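Local coordinates for protein dTDP-4-amino-4,6-dideoxyglucose formyltransferase (Shewanella sp. FDAARGOS_354, PDB 6V2T) that probably transfers a formyl group from a folate cofactor to the amino group of dTDP-4-amino-4,6-dideoxyglucose, probably in the making of lipopolysaccharide O-antigen sugars, at residues Y57-I62 and S68-G73; T75-N78 and K83-A86; Q102-E107 and H146-E151; I157-E162 and K187-D192; E167-T170 and E176-Q179. All coordinates share one frame; numbering follows the deposited sequence. Where two conformers were deposited one is given.

Interaction 1. Residues Y57-I62 and S68-G73; sequences YRYSAI and SLISLG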
# COMPACT_ATOMS: atom_id res chain seq x y z
N TYR B 57 -19.91 31.42 -0.71
CA TYR B 57 -19.33 30.10 -1.04
C TYR B 57 -20.43 29.20 -1.59
O TYR B 57 -21.52 29.17 -1.00
CB TYR B 57 -18.64 29.50 0.19
CG TYR B 57 -17.55 30.36 0.77
CD1 TYR B 57 -17.84 31.45 1.57
CD2 TYR B 57 -16.22 30.11 0.47
CE1 TYR B 57 -16.84 32.25 2.10
CE2 TYR B 57 -15.20 30.89 1.01
CZ TYR B 57 -15.51 31.97 1.82
OH TYR B 57 -14.50 32.73 2.34
N ARG B 58 -20.15 28.48 -2.67
CA ARG B 58 -21.10 27.52 -3.28
C ARG B 58 -20.31 26.30 -3.79
O ARG B 58 -19.09 26.46 -4.12
CB ARG B 58 -21.88 28.20 -4.41
CG ARG B 58 -22.62 29.46 -4.00
CD ARG B 58 -23.87 29.20 -3.16
NE ARG B 58 -24.65 30.42 -2.95
CZ ARG B 58 -24.48 31.24 -1.93
NH1 ARG B 58 -25.23 32.32 -1.83
NH2 ARG B 58 -23.58 30.97 -1.01
N TYR B 59 -20.95 25.14 -3.84
CA TYR B 59 -20.35 23.91 -4.42
C TYR B 59 -21.10 23.62 -5.71
O TYR B 59 -22.13 24.27 -5.97
CB TYR B 59 -20.34 22.76 -3.42
CG TYR B 59 -21.72 22.27 -3.07
CD1 TYR B 59 -22.41 21.45 -3.94
CD2 TYR B 59 -22.34 22.63 -1.88
CE1 TYR B 59 -23.69 20.99 -3.65
CE2 TYR B 59 -23.60 22.16 -1.57
CZ TYR B 59 -24.28 21.35 -2.46
OH TYR B 59 -25.54 20.89 -2.18
N SER B 60 -20.56 22.71 -6.53
CA SER B 60 -21.07 22.42 -7.89
C SER B 60 -22.29 21.50 -7.76
O SER B 60 -22.27 20.61 -6.90
CB SER B 60 -20.02 21.78 -8.78
OG SER B 60 -18.99 22.68 -9.13
N ALA B 61 -23.28 21.71 -8.63
CA ALA B 61 -24.52 20.90 -8.71
C ALA B 61 -24.15 19.43 -8.95
O ALA B 61 -24.71 18.55 -8.27
CB ALA B 61 -25.39 21.46 -9.82
N ILE B 62 -23.18 19.18 -9.83
CA ILE B 62 -22.78 17.82 -10.29
C ILE B 62 -22.02 17.08 -9.18
O ILE B 62 -21.81 15.85 -9.32
CB ILE B 62 -22.00 17.91 -11.62
CG1 ILE B 62 -21.97 16.57 -12.35
CG2 ILE B 62 -20.60 18.47 -11.40
CD1 ILE B 62 -21.91 16.67 -13.86
N SER B 68 -19.98 17.13 3.30
CA SER B 68 -18.93 17.82 4.10
C SER B 68 -18.89 19.31 3.73
O SER B 68 -18.39 20.11 4.55
CB SER B 68 -17.57 17.18 3.90
OG SER B 68 -17.03 17.50 2.63
N LEU B 69 -19.38 19.65 2.53
CA LEU B 69 -19.46 21.05 2.03
C LEU B 69 -20.75 21.67 2.59
O LEU B 69 -20.68 22.83 3.03
CB LEU B 69 -19.42 21.06 0.50
CG LEU B 69 -18.07 20.70 -0.12
CD1 LEU B 69 -18.17 20.56 -1.63
CD2 LEU B 69 -17.01 21.74 0.24
N ILE B 70 -21.84 20.91 2.64
CA ILE B 70 -23.16 21.35 3.20
C ILE B 70 -23.02 21.58 4.71
O ILE B 70 -23.80 22.39 5.26
CB ILE B 70 -24.27 20.33 2.92
CG1 ILE B 70 -24.47 20.10 1.43
CG2 ILE B 70 -25.55 20.76 3.62
CD1 ILE B 70 -25.40 18.96 1.10
N SER B 71 -22.08 20.87 5.35
CA SER B 71 -21.74 21.00 6.79
C SER B 71 -21.01 22.31 7.06
O SER B 71 -21.00 22.75 8.22
CB SER B 71 -20.93 19.82 7.26
OG SER B 71 -19.55 20.05 7.06
N LEU B 72 -20.38 22.92 6.04
CA LEU B 72 -19.75 24.26 6.16
C LEU B 72 -20.78 25.34 5.79
O LEU B 72 -20.43 26.53 5.83
CB LEU B 72 -18.51 24.33 5.26
CG LEU B 72 -17.30 23.53 5.76
CD1 LEU B 72 -16.13 23.65 4.79
CD2 LEU B 72 -16.88 23.97 7.15
N GLY B 73 -22.01 24.93 5.48
CA GLY B 73 -23.14 25.83 5.18
C GLY B 73 -23.15 26.26 3.72
O GLY B 73 -23.85 27.25 3.39

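Interaction 2. Residues T75-N78 and K83-A86; sequences TSIN and KDVA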
# COMPACT_ATOMS: atom_id res chain seq x y z
N THR B 75 -24.18 25.95 -0.21
CA THR B 75 -25.33 25.50 -1.02
C THR B 75 -24.83 25.27 -2.44
O THR B 75 -23.69 25.67 -2.76
CB THR B 75 -26.48 26.50 -0.94
OG1 THR B 75 -25.93 27.77 -1.26
CG2 THR B 75 -27.12 26.53 0.43
N SER B 76 -25.64 24.62 -3.25
CA SER B 76 -25.30 24.25 -4.65
C SER B 76 -25.41 25.50 -5.53
O SER B 76 -26.21 26.40 -5.21
CB SER B 76 -26.21 23.16 -5.14
OG SER B 76 -25.72 22.68 -6.38
N ILE B 77 -24.62 25.53 -6.61
CA ILE B 77 -24.87 26.44 -7.77
C ILE B 77 -24.60 25.64 -9.04
O ILE B 77 -23.76 24.72 -8.97
CB ILE B 77 -24.03 27.73 -7.69
CG1 ILE B 77 -24.67 28.87 -8.48
CG2 ILE B 77 -22.58 27.47 -8.11
CD1 ILE B 77 -24.21 30.25 -8.05
N ASN B 78 -25.30 25.97 -10.12
CA ASN B 78 -25.23 25.30 -11.44
C ASN B 78 -24.79 26.29 -12.51
O ASN B 78 -25.63 26.95 -13.14
CB ASN B 78 -26.56 24.66 -11.82
CG ASN B 78 -26.45 23.84 -13.08
OD1 ASN B 78 -25.40 23.77 -13.71
ND2 ASN B 78 -27.54 23.19 -13.44
N LYS B 83 -30.19 30.71 -15.63
CA LYS B 83 -30.65 31.47 -14.44
C LYS B 83 -29.49 31.73 -13.48
O LYS B 83 -29.38 32.89 -13.02
CB LYS B 83 -31.76 30.72 -13.69
CG LYS B 83 -33.18 31.14 -14.06
CD LYS B 83 -34.21 30.03 -13.94
CE LYS B 83 -34.32 29.20 -15.20
NZ LYS B 83 -34.71 27.79 -14.91
N ASP B 84 -28.70 30.71 -13.13
CA ASP B 84 -27.59 30.87 -12.15
C ASP B 84 -26.53 31.79 -12.78
O ASP B 84 -26.06 32.68 -12.07
CB ASP B 84 -27.04 29.53 -11.65
CG ASP B 84 -27.91 28.84 -10.60
OD1 ASP B 84 -29.01 29.35 -10.31
OD2 ASP B 84 -27.47 27.80 -10.08
N VAL B 85 -26.20 31.60 -14.06
CA VAL B 85 -25.22 32.47 -14.79
C VAL B 85 -25.68 33.94 -14.68
O VAL B 85 -24.85 34.80 -14.30
CB VAL B 85 -25.04 32.00 -16.24
CG1 VAL B 85 -24.44 33.06 -17.14
CG2 VAL B 85 -24.21 30.73 -16.29
N ALA B 86 -26.97 34.22 -14.94
CA ALA B 86 -27.53 35.59 -14.87
C ALA B 86 -27.33 36.13 -13.46
O ALA B 86 -26.84 37.27 -13.33
CB ALA B 86 -28.99 35.59 -15.28

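Interaction 3. Residues Q102-E107 and H146-E151; sequences QIFPSE and HLMNEE. With FOL (folic acid), chain H.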
# COMPACT_ATOMS: atom_id res chain seq x y z
N GLN B 102 -17.28 21.90 -12.25
CA GLN B 102 -18.03 22.30 -13.47
C GLN B 102 -17.19 23.17 -14.40
O GLN B 102 -16.52 24.09 -13.92
CB GLN B 102 -19.29 23.11 -13.15
CG GLN B 102 -20.33 22.35 -12.36
CD GLN B 102 -21.57 23.20 -12.16
OE1 GLN B 102 -21.59 24.12 -11.34
NE2 GLN B 102 -22.59 22.92 -12.95
N ILE B 103 -17.30 22.95 -15.70
CA ILE B 103 -16.71 23.85 -16.73
C ILE B 103 -17.56 25.12 -16.78
O ILE B 103 -18.80 24.99 -16.91
CB ILE B 103 -16.61 23.15 -18.09
CG1 ILE B 103 -15.72 21.91 -18.02
CG2 ILE B 103 -16.12 24.16 -19.13
CD1 ILE B 103 -16.04 20.83 -19.04
N PHE B 104 -16.94 26.30 -16.69
CA PHE B 104 -17.67 27.59 -16.82
C PHE B 104 -18.01 27.80 -18.29
O PHE B 104 -17.14 27.67 -19.14
CB PHE B 104 -16.86 28.78 -16.28
CG PHE B 104 -16.78 28.87 -14.78
CD1 PHE B 104 -16.94 27.75 -13.98
CD2 PHE B 104 -16.55 30.10 -14.17
CE1 PHE B 104 -16.84 27.85 -12.60
CE2 PHE B 104 -16.43 30.18 -12.79
CZ PHE B 104 -16.58 29.06 -12.01
N PRO B 105 -19.27 28.13 -18.64
CA PRO B 105 -19.61 28.46 -20.01
C PRO B 105 -19.00 29.80 -20.44
O PRO B 105 -18.73 30.66 -19.59
CB PRO B 105 -21.14 28.56 -19.98
CG PRO B 105 -21.42 29.04 -18.58
CD PRO B 105 -20.41 28.31 -17.73
N SER B 106 -18.83 29.97 -21.74
CA SER B 106 -18.37 31.21 -22.40
C SER B 106 -19.16 32.43 -21.88
O SER B 106 -18.53 33.45 -21.67
CB SER B 106 -18.46 31.07 -23.89
OG SER B 106 -19.80 30.92 -24.28
N GLU B 107 -20.47 32.30 -21.59
CA GLU B 107 -21.34 33.40 -21.09
C GLU B 107 -20.94 33.84 -19.68
O GLU B 107 -21.25 35.01 -19.33
CB GLU B 107 -22.82 33.00 -21.07
CG GLU B 107 -23.44 32.87 -22.46
CD GLU B 107 -23.19 31.56 -23.18
OE1 GLU B 107 -22.56 30.65 -22.58
OE2 GLU B 107 -23.60 31.45 -24.36
N HIS B 146 -4.90 31.23 -12.38
CA HIS B 146 -5.00 31.76 -13.77
C HIS B 146 -6.39 32.34 -14.02
O HIS B 146 -7.37 31.93 -13.34
CB HIS B 146 -4.60 30.66 -14.76
CG HIS B 146 -5.56 29.52 -14.81
ND1 HIS B 146 -6.63 29.50 -15.67
CD2 HIS B 146 -5.62 28.36 -14.13
CE1 HIS B 146 -7.31 28.38 -15.50
NE2 HIS B 146 -6.72 27.67 -14.57
N LEU B 147 -6.46 33.32 -14.91
CA LEU B 147 -7.74 33.82 -15.46
C LEU B 147 -8.37 32.66 -16.24
O LEU B 147 -7.63 31.91 -16.87
CB LEU B 147 -7.47 35.03 -16.36
CG LEU B 147 -7.11 36.33 -15.63
CD1 LEU B 147 -6.65 37.40 -16.61
CD2 LEU B 147 -8.29 36.83 -14.83
N MET B 148 -9.69 32.51 -16.16
CA MET B 148 -10.45 31.47 -16.87
C MET B 148 -10.95 32.05 -18.20
O MET B 148 -11.57 33.12 -18.18
CB MET B 148 -11.62 30.98 -16.02
CG MET B 148 -11.15 30.51 -14.67
SD MET B 148 -12.43 30.24 -13.45
CE MET B 148 -13.30 28.84 -14.15
N ASN B 149 -10.54 31.42 -19.31
CA ASN B 149 -11.12 31.66 -20.65
C ASN B 149 -12.09 30.50 -20.92
O ASN B 149 -12.42 29.74 -20.01
CB ASN B 149 -10.03 31.88 -21.71
CG ASN B 149 -9.13 30.68 -21.93
OD1 ASN B 149 -9.50 29.56 -21.64
ND2 ASN B 149 -7.92 30.91 -22.43
N GLU B 150 -12.51 30.35 -22.16
CA GLU B 150 -13.49 29.34 -22.60
C GLU B 150 -12.86 27.95 -22.59
O GLU B 150 -13.63 27.02 -22.47
CB GLU B 150 -13.95 29.67 -24.02
CG GLU B 150 -14.66 30.99 -24.11
CD GLU B 150 -15.16 31.27 -25.52
OE1 GLU B 150 -15.43 30.29 -26.24
OE2 GLU B 150 -15.25 32.43 -25.89
N GLU B 151 -11.53 27.83 -22.71
CA GLU B 151 -10.80 26.55 -22.71
C GLU B 151 -10.46 26.18 -21.25
O GLU B 151 -10.63 27.01 -20.33
CB GLU B 151 -9.58 26.63 -23.65
CG GLU B 151 -9.95 26.55 -25.14
CD GLU B 151 -8.81 26.73 -26.14
OE1 GLU B 151 -7.84 25.97 -26.07
OE2 GLU B 151 -8.91 27.64 -27.00
N1 FOL H . -14.03 26.47 -16.67
C2 FOL H . -13.47 27.10 -17.72
NA2 FOL H . -14.24 27.58 -18.68
N3 FOL H . -12.12 27.30 -17.78
C4 FOL H . -11.32 26.80 -16.83
O4 FOL H . -10.09 27.02 -16.98
C4A FOL H . -11.88 26.14 -15.74
N5 FOL H . -11.15 25.60 -14.76
C6 FOL H . -11.68 24.59 -13.83
C7 FOL H . -13.14 24.97 -13.52
N8 FOL H . -13.88 25.36 -14.68
C8A FOL H . -13.27 25.99 -15.70
C9 FOL H . -11.34 23.12 -14.27
N10 FOL H . -12.38 22.15 -13.89
C11 FOL H . -13.84 18.94 -16.18
C12 FOL H . -14.37 19.25 -14.93
C13 FOL H . -13.86 20.32 -14.18
C14 FOL H . -12.83 21.11 -14.66
C15 FOL H . -12.32 20.81 -15.92
C16 FOL H . -12.82 19.74 -16.67
C FOL H . -14.41 17.81 -17.00
O FOL H . -15.54 17.46 -16.72
N FOL H . -13.79 17.25 -18.04
O HOH W 1 -16.14 27.32 -21.82

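Interaction 4. Residues I157-E162 and K187-D192; sequences ILFQKE and KDHLAD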
# COMPACT_ATOMS: atom_id res chain seq x y z
N ILE B 157 -1.79 33.10 -16.77
CA ILE B 157 -1.20 32.76 -15.45
C ILE B 157 -1.03 34.06 -14.67
O ILE B 157 -0.43 35.02 -15.21
CB ILE B 157 0.12 31.99 -15.62
CG1 ILE B 157 -0.13 30.69 -16.40
CG2 ILE B 157 0.75 31.71 -14.27
CD1 ILE B 157 1.11 29.97 -16.76
N LEU B 158 -1.59 34.10 -13.45
CA LEU B 158 -1.42 35.21 -12.49
C LEU B 158 -0.26 34.89 -11.52
O LEU B 158 0.66 35.74 -11.34
CB LEU B 158 -2.76 35.41 -11.78
CG LEU B 158 -3.95 35.67 -12.70
CD1 LEU B 158 -5.19 36.10 -11.94
CD2 LEU B 158 -3.59 36.73 -13.73
N PHE B 159 -0.32 33.73 -10.88
CA PHE B 159 0.72 33.25 -9.94
C PHE B 159 0.87 31.76 -10.16
O PHE B 159 -0.17 31.12 -10.41
CB PHE B 159 0.31 33.50 -8.49
CG PHE B 159 0.06 34.95 -8.21
CD1 PHE B 159 1.11 35.83 -7.96
CD2 PHE B 159 -1.22 35.45 -8.22
CE1 PHE B 159 0.86 37.17 -7.70
CE2 PHE B 159 -1.46 36.79 -7.99
CZ PHE B 159 -0.42 37.65 -7.71
N GLN B 160 2.08 31.21 -10.07
CA GLN B 160 2.22 29.74 -10.06
C GLN B 160 3.51 29.35 -9.35
O GLN B 160 4.47 30.16 -9.34
CB GLN B 160 2.10 29.17 -11.48
CG GLN B 160 3.32 29.36 -12.36
CD GLN B 160 3.18 28.71 -13.72
OE1 GLN B 160 4.04 28.90 -14.57
NE2 GLN B 160 2.13 27.92 -13.96
N LYS B 161 3.53 28.14 -8.80
CA LYS B 161 4.73 27.58 -8.13
C LYS B 161 4.81 26.08 -8.39
O LYS B 161 3.83 25.37 -8.18
CB LYS B 161 4.70 27.91 -6.64
CG LYS B 161 5.99 27.53 -5.91
CD LYS B 161 6.21 28.17 -4.55
CE LYS B 161 5.01 28.95 -4.02
NZ LYS B 161 5.18 29.39 -2.61
N GLU B 162 5.96 25.65 -8.89
CA GLU B 162 6.31 24.25 -9.15
C GLU B 162 6.55 23.58 -7.80
O GLU B 162 6.99 24.26 -6.86
CB GLU B 162 7.52 24.17 -10.05
CG GLU B 162 8.00 22.74 -10.26
CD GLU B 162 8.97 22.54 -11.41
OE1 GLU B 162 9.46 23.55 -11.93
OE2 GLU B 162 9.17 21.38 -11.82
N LYS B 187 -2.23 32.33 0.78
CA LYS B 187 -1.78 33.18 1.93
C LYS B 187 -1.16 34.46 1.37
O LYS B 187 -1.59 35.55 1.75
CB LYS B 187 -0.74 32.43 2.77
CG LYS B 187 -1.25 31.28 3.61
CD LYS B 187 -0.12 30.49 4.23
CE LYS B 187 -0.55 29.49 5.27
NZ LYS B 187 0.64 28.87 5.89
N ASP B 188 -0.22 34.31 0.46
CA ASP B 188 0.53 35.40 -0.19
C ASP B 188 -0.34 36.22 -1.17
O ASP B 188 -0.01 37.41 -1.33
CB ASP B 188 1.78 34.85 -0.89
CG ASP B 188 2.83 34.33 0.08
OD1 ASP B 188 3.85 33.77 -0.39
OD2 ASP B 188 2.63 34.50 1.28
N HIS B 189 -1.39 35.68 -1.79
CA HIS B 189 -2.00 36.31 -3.00
C HIS B 189 -3.52 36.35 -3.02
O HIS B 189 -4.05 36.87 -4.02
CB HIS B 189 -1.49 35.64 -4.27
CG HIS B 189 -0.03 35.81 -4.46
ND1 HIS B 189 0.58 37.04 -4.38
CD2 HIS B 189 0.96 34.92 -4.69
CE1 HIS B 189 1.88 36.91 -4.59
NE2 HIS B 189 2.13 35.61 -4.80
N LEU B 190 -4.24 35.90 -2.00
CA LEU B 190 -5.72 35.96 -2.09
C LEU B 190 -6.14 37.43 -2.24
O LEU B 190 -6.91 37.71 -3.14
CB LEU B 190 -6.38 35.30 -0.87
CG LEU B 190 -7.90 35.41 -0.85
CD1 LEU B 190 -8.52 34.68 -2.04
CD2 LEU B 190 -8.48 34.88 0.45
N ALA B 191 -5.65 38.35 -1.40
CA ALA B 191 -5.99 39.79 -1.47
C ALA B 191 -5.61 40.32 -2.87
O ALA B 191 -6.44 41.03 -3.47
CB ALA B 191 -5.26 40.58 -0.39
N ASP B 192 -4.41 39.97 -3.32
CA ASP B 192 -3.84 40.38 -4.63
C ASP B 192 -4.81 39.98 -5.75
O ASP B 192 -5.04 40.82 -6.62
CB ASP B 192 -2.48 39.75 -4.88
CG ASP B 192 -1.34 40.33 -4.07
OD1 ASP B 192 -1.48 41.47 -3.60
OD2 ASP B 192 -0.31 39.64 -3.94

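Interaction 5. Residues E167-T170 and E176-Q179; sequences EWDT and ERVQ. With NA (sodium ion), chain J; EDO (1,2-ethanediol), chain I.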
# COMPACT_ATOMS: atom_id res chain seq x y z
N GLU B 167 11.28 10.22 -6.70
CA GLU B 167 11.25 8.80 -7.14
C GLU B 167 10.24 8.00 -6.31
O GLU B 167 9.64 7.07 -6.82
CB GLU B 167 12.63 8.17 -6.92
CG GLU B 167 13.48 8.00 -8.17
CD GLU B 167 12.89 8.50 -9.48
OE1 GLU B 167 12.13 7.73 -10.11
OE2 GLU B 167 13.24 9.62 -9.91
N TRP B 168 10.18 8.31 -5.01
CA TRP B 168 9.43 7.50 -4.01
C TRP B 168 8.04 8.11 -3.76
O TRP B 168 7.40 7.72 -2.79
CB TRP B 168 10.19 7.43 -2.69
CG TRP B 168 10.49 8.77 -2.10
CD1 TRP B 168 9.76 9.51 -1.22
CD2 TRP B 168 11.70 9.51 -2.33
NE1 TRP B 168 10.41 10.67 -0.90
CE2 TRP B 168 11.60 10.70 -1.58
CE3 TRP B 168 12.82 9.29 -3.12
CZ2 TRP B 168 12.60 11.67 -1.60
CZ3 TRP B 168 13.81 10.26 -3.14
CH2 TRP B 168 13.70 11.42 -2.38
N ASP B 169 7.57 9.02 -4.62
CA ASP B 169 6.25 9.67 -4.46
C ASP B 169 5.18 8.80 -5.12
O ASP B 169 5.38 8.37 -6.30
CB ASP B 169 6.23 11.06 -5.10
CG ASP B 169 6.78 12.18 -4.24
OD1 ASP B 169 6.82 12.02 -3.01
OD2 ASP B 169 7.08 13.23 -4.82
N THR B 170 4.04 8.65 -4.43
CA THR B 170 2.75 8.28 -5.06
C THR B 170 2.02 9.55 -5.48
O THR B 170 2.44 10.67 -5.11
CB THR B 170 1.88 7.48 -4.08
OG1 THR B 170 1.61 8.34 -2.97
CG2 THR B 170 2.57 6.22 -3.63
N GLU B 176 -0.51 16.08 -1.89
CA GLU B 176 -0.45 16.78 -0.59
C GLU B 176 0.56 17.94 -0.68
O GLU B 176 0.30 18.96 -0.08
CB GLU B 176 -0.12 15.80 0.53
CG GLU B 176 -1.29 14.91 0.89
CD GLU B 176 -1.07 13.85 1.97
OE1 GLU B 176 0.09 13.52 2.30
OE2 GLU B 176 -2.06 13.32 2.42
N ARG B 177 1.68 17.75 -1.37
CA ARG B 177 2.72 18.79 -1.52
C ARG B 177 2.14 19.93 -2.37
O ARG B 177 2.33 21.10 -2.03
CB ARG B 177 3.97 18.13 -2.09
CG ARG B 177 5.21 18.99 -2.10
CD ARG B 177 6.43 18.28 -2.65
NE ARG B 177 6.65 17.01 -1.99
CZ ARG B 177 6.74 15.81 -2.56
NH1 ARG B 177 6.65 15.62 -3.86
NH2 ARG B 177 6.88 14.75 -1.78
N VAL B 178 1.35 19.61 -3.39
CA VAL B 178 0.65 20.62 -4.24
C VAL B 178 -0.34 21.38 -3.36
O VAL B 178 -0.31 22.64 -3.42
CB VAL B 178 -0.02 19.97 -5.46
CG1 VAL B 178 -0.95 20.93 -6.17
CG2 VAL B 178 1.03 19.44 -6.41
N GLN B 179 -1.11 20.68 -2.53
CA GLN B 179 -2.13 21.33 -1.66
C GLN B 179 -1.43 22.34 -0.75
O GLN B 179 -1.99 23.44 -0.57
CB GLN B 179 -2.93 20.34 -0.80
CG GLN B 179 -3.91 19.45 -1.56
CD GLN B 179 -4.66 18.52 -0.62
OE1 GLN B 179 -4.10 17.59 -0.00
NE2 GLN B 179 -5.95 18.74 -0.51
NA NA J . 6.00 7.48 -1.08
C1 EDO I . 10.42 11.37 -10.18
O1 EDO I . 9.18 10.87 -10.67
C2 EDO I . 11.31 11.61 -11.33
O2 EDO I . 11.33 10.47 -12.19
O HOH W 2 6.60 8.86 0.60
O HOH W 3 4.21 5.90 -0.54

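Interaction 1. Residues Y57-I62 and S68-G73
Y59 joins the two segments by resting its side chain against L69 and I70. The strand arrives through Y57 and R58, which turn elsewhere. Y57 starts toward the helix, but its ring leads off to Q40 and V43 of helix 33-45. R58 points to the other side of the strand and packs on T75 and I77. Y59 then makes the whole contact, in two places. At the root, Y59 CB lies 3.6 Å from L69 CD1. Farther out, Y59 CE2 lies 3.7 Å from I70 CG1, and the hydroxyl end passes I70 CD1. CG of Y59 stands between its own N and carbonyl carbon (chi1 67°), which brings the ring alongside L69 and I70. The two aliphatic chains approach the ring at a slant. S60 faces away and bonds D31 through OG. The helix closes in a Schellman motif, with G73 at positive phi, and the chain turns back to the sheet. The contact is the packing inside one beta-alpha-beta unit: strand 53-60, short helix 67-70 and edge strand 75-77, which is hydrogen-bonded through its backbone to Y59.

Interaction 2. Residues T75-N78 and K83-A86
A single hydrogen bond ties D84 to the backbone of N78. N78 N donates to D84 OD2 over 2.8 Å, nearly straight at 162°. The oxygen uses its anti lone pair, the one turned away from OD1. D84 CG sits anti to its own carbonyl carbon (chi1 -77°), which carries the carboxylate out from the helix to the strand end. D84 is bonded at the other end too, for its own N is hydrogen-bonded to S81 OG.

The side chain of N78 has different partners. Its OD1 is hydrogen-bonded to Q102 NE2 and to K80 N; the latter closes an Asx turn. The fold here is the outer border of the formyltransferase domain. Strand 75-77 is the last parallel strand on its side of the seven-stranded sheet, and helix 82-91 follows after a short loop. D84 lies in the first turn of that helix, where the helix dipole would probably favour a negative charge.

The remaining contacts are van der Waals. I77 CG1 comes alongside the carboxylate, 3.4 Å from D84 OD2, and the two chains run past each other in opposite directions. D84 CB lies 3.3 Å from N78 O. N78 CB also approaches the bonded oxygen, at 3.7 Å from D84 OD2. On the next residue of the helix, V85 packs against P105.

Interaction 3. Residues Q102-E107 and H146-E151
The methyl group of M148 fills the corner between two flat groups, the F104 ring and the bicyclic ring of bound folic acid. This is the folate pocket of the formyltransferase domain, built here from the loops after strands 94-98 and 141-147. M148 CE stands over the centre of the F104 ring, 3.5 Å from its centroid and 12° off the normal, a CH-pi contact. M148 SD lies over the same face, so the pair is also a Met-aromatic contact. The bend at the last torsion of M148 (chi3 67°) brings the methyl to this corner. The methyl also packs closely on the ligand, with M148 CE 3.2 Å from C8A.

The backbones take the polar edge of the ligand. Its amino nitrogen NA2 gives one hydrogen bond to F104 O at 2.9 Å and another to N149 O at 3.1 Å, gripping both segments at once. F104 N lies 2.9 Å from N1. H146 meets O4 with its ring edge, and H146 NE2 is in turn hydrogen-bonded to N116. D153 N and C100 O add further bonds to the folate. An Asx turn, from N149 OD1 to E151 N, shapes the second loop.

F104 O has a second donor. A water donates to it and to E150 O, bridging the two loops beside the amino group. E150 packs on S106 at the start of helix 106-109, and its OE2 is hydrogen-bonded to N110 ND2; E150 CD lies 3.7 Å from S106 CB.

Interaction 4. Residues I157-E162 and K187-D192
H189, stacked on F159, holds its imidazole in place with a hydrogen bond to a carboxylate. H189 ND1 donates to D192 OD2 over 2.8 Å, at 165°. The acceptor lies in the ring plane and uses its anti lone pair. D192 OD1 is bound as well, by N197 ND2, so both carboxylate oxygens have partners.

The stack itself is face to face. The centroids of the F159 and H189 rings are 3.6 Å apart and the planes differ by 14°. F159 CE1 sits over the centre of the imidazole, 3.3 Å from H189 CE1. H189 CB lies over the phenyl face too, 4.0 Å from the F159 centroid. Thus the base of the histidine and its ring share one face of F159. The other imidazole face is packed by D188 CB of the same helix. D192 CB approaches F159 CZ at a slant.

The contact joins strand 157-163, the outermost strand on its side of the main sheet, to helix 171-194. F159 belongs to a classic beta bulge, in which L158 and F159 both face I145. The helix is kinked close to H189. L193 of the helix also packs on L158 and F159, so the seam continues into apolar contacts.

With ND1 tied to a carboxylate, the imidazole can hardly rotate about its CB-CG bond. The nearby negative charge would probably favour a protonated ring.

Interaction 5. Residues E167-T170 and E176-Q179
D169 and R177 form an end-on, two-pronged salt bridge that ties the loop before helix 171-194 to the helix itself. D169 CB points toward the helix. D169 CG, anti to its own carbonyl carbon, lies at the guanidinium edge, in its plane, 3.5 Å from R177 NH1. From there the carboxylate divides. D169 OD1 takes R177 NH2 at 3.0 Å, with an angle of 173°. D169 OD2 takes R177 NH1 at 2.6 Å, also nearly straight. Both oxygens are met on their syn sides. The two flat groups are not quite coplanar, their planes 26° apart. OD2 has a second donor in F166 N, and NH1 a second acceptor in P164 O. Each side of the shorter bond is therefore held by the neighbouring loop as well, which should limit rotation of either group.

R177 comes from the opposite direction. Its chain runs extended through CG and CD and bends at chi3 (-52°), which turns the guanidinium end to the carboxylate. V163 and F166 pack on it along the way.

T170 is the N-cap of the helix, and its OG1 makes a weak bond to L172 N. The same corner carries a sodium ion, which also links helix 171-194 to strand 256-266 through N173 OD1 and A263 O. W168 packs against R251 of the second subunit and stacks with F166. Its carbonyl turns to the metal: W168 O binds sodium at 2.2 Å, and two waters add to the shell.

All five contacts lie within the formyltransferase part of the chain. Interactions 1, 2, 3 and 4 follow one another along the chain and reach the same seven-stranded sheet; interaction 5 is nested inside the loop closed by interaction 4. Interactions 1 and 2 touch through neighbouring strands 53-60 and 75-77, their centres 12 Å apart. Q102 packs on S60 and bonds N78, bringing interaction 3 next to both. Interaction 3 touches interaction 4 where strands 141-147 and 157-163 run side by side. Interactions 4 and 5 share helix 171-194, with centres 20 Å apart. Packing at both sheet borders thus flanks the folate pocket, while interaction 5 lies toward the second subunit, 34 Å from interaction 2 between centres.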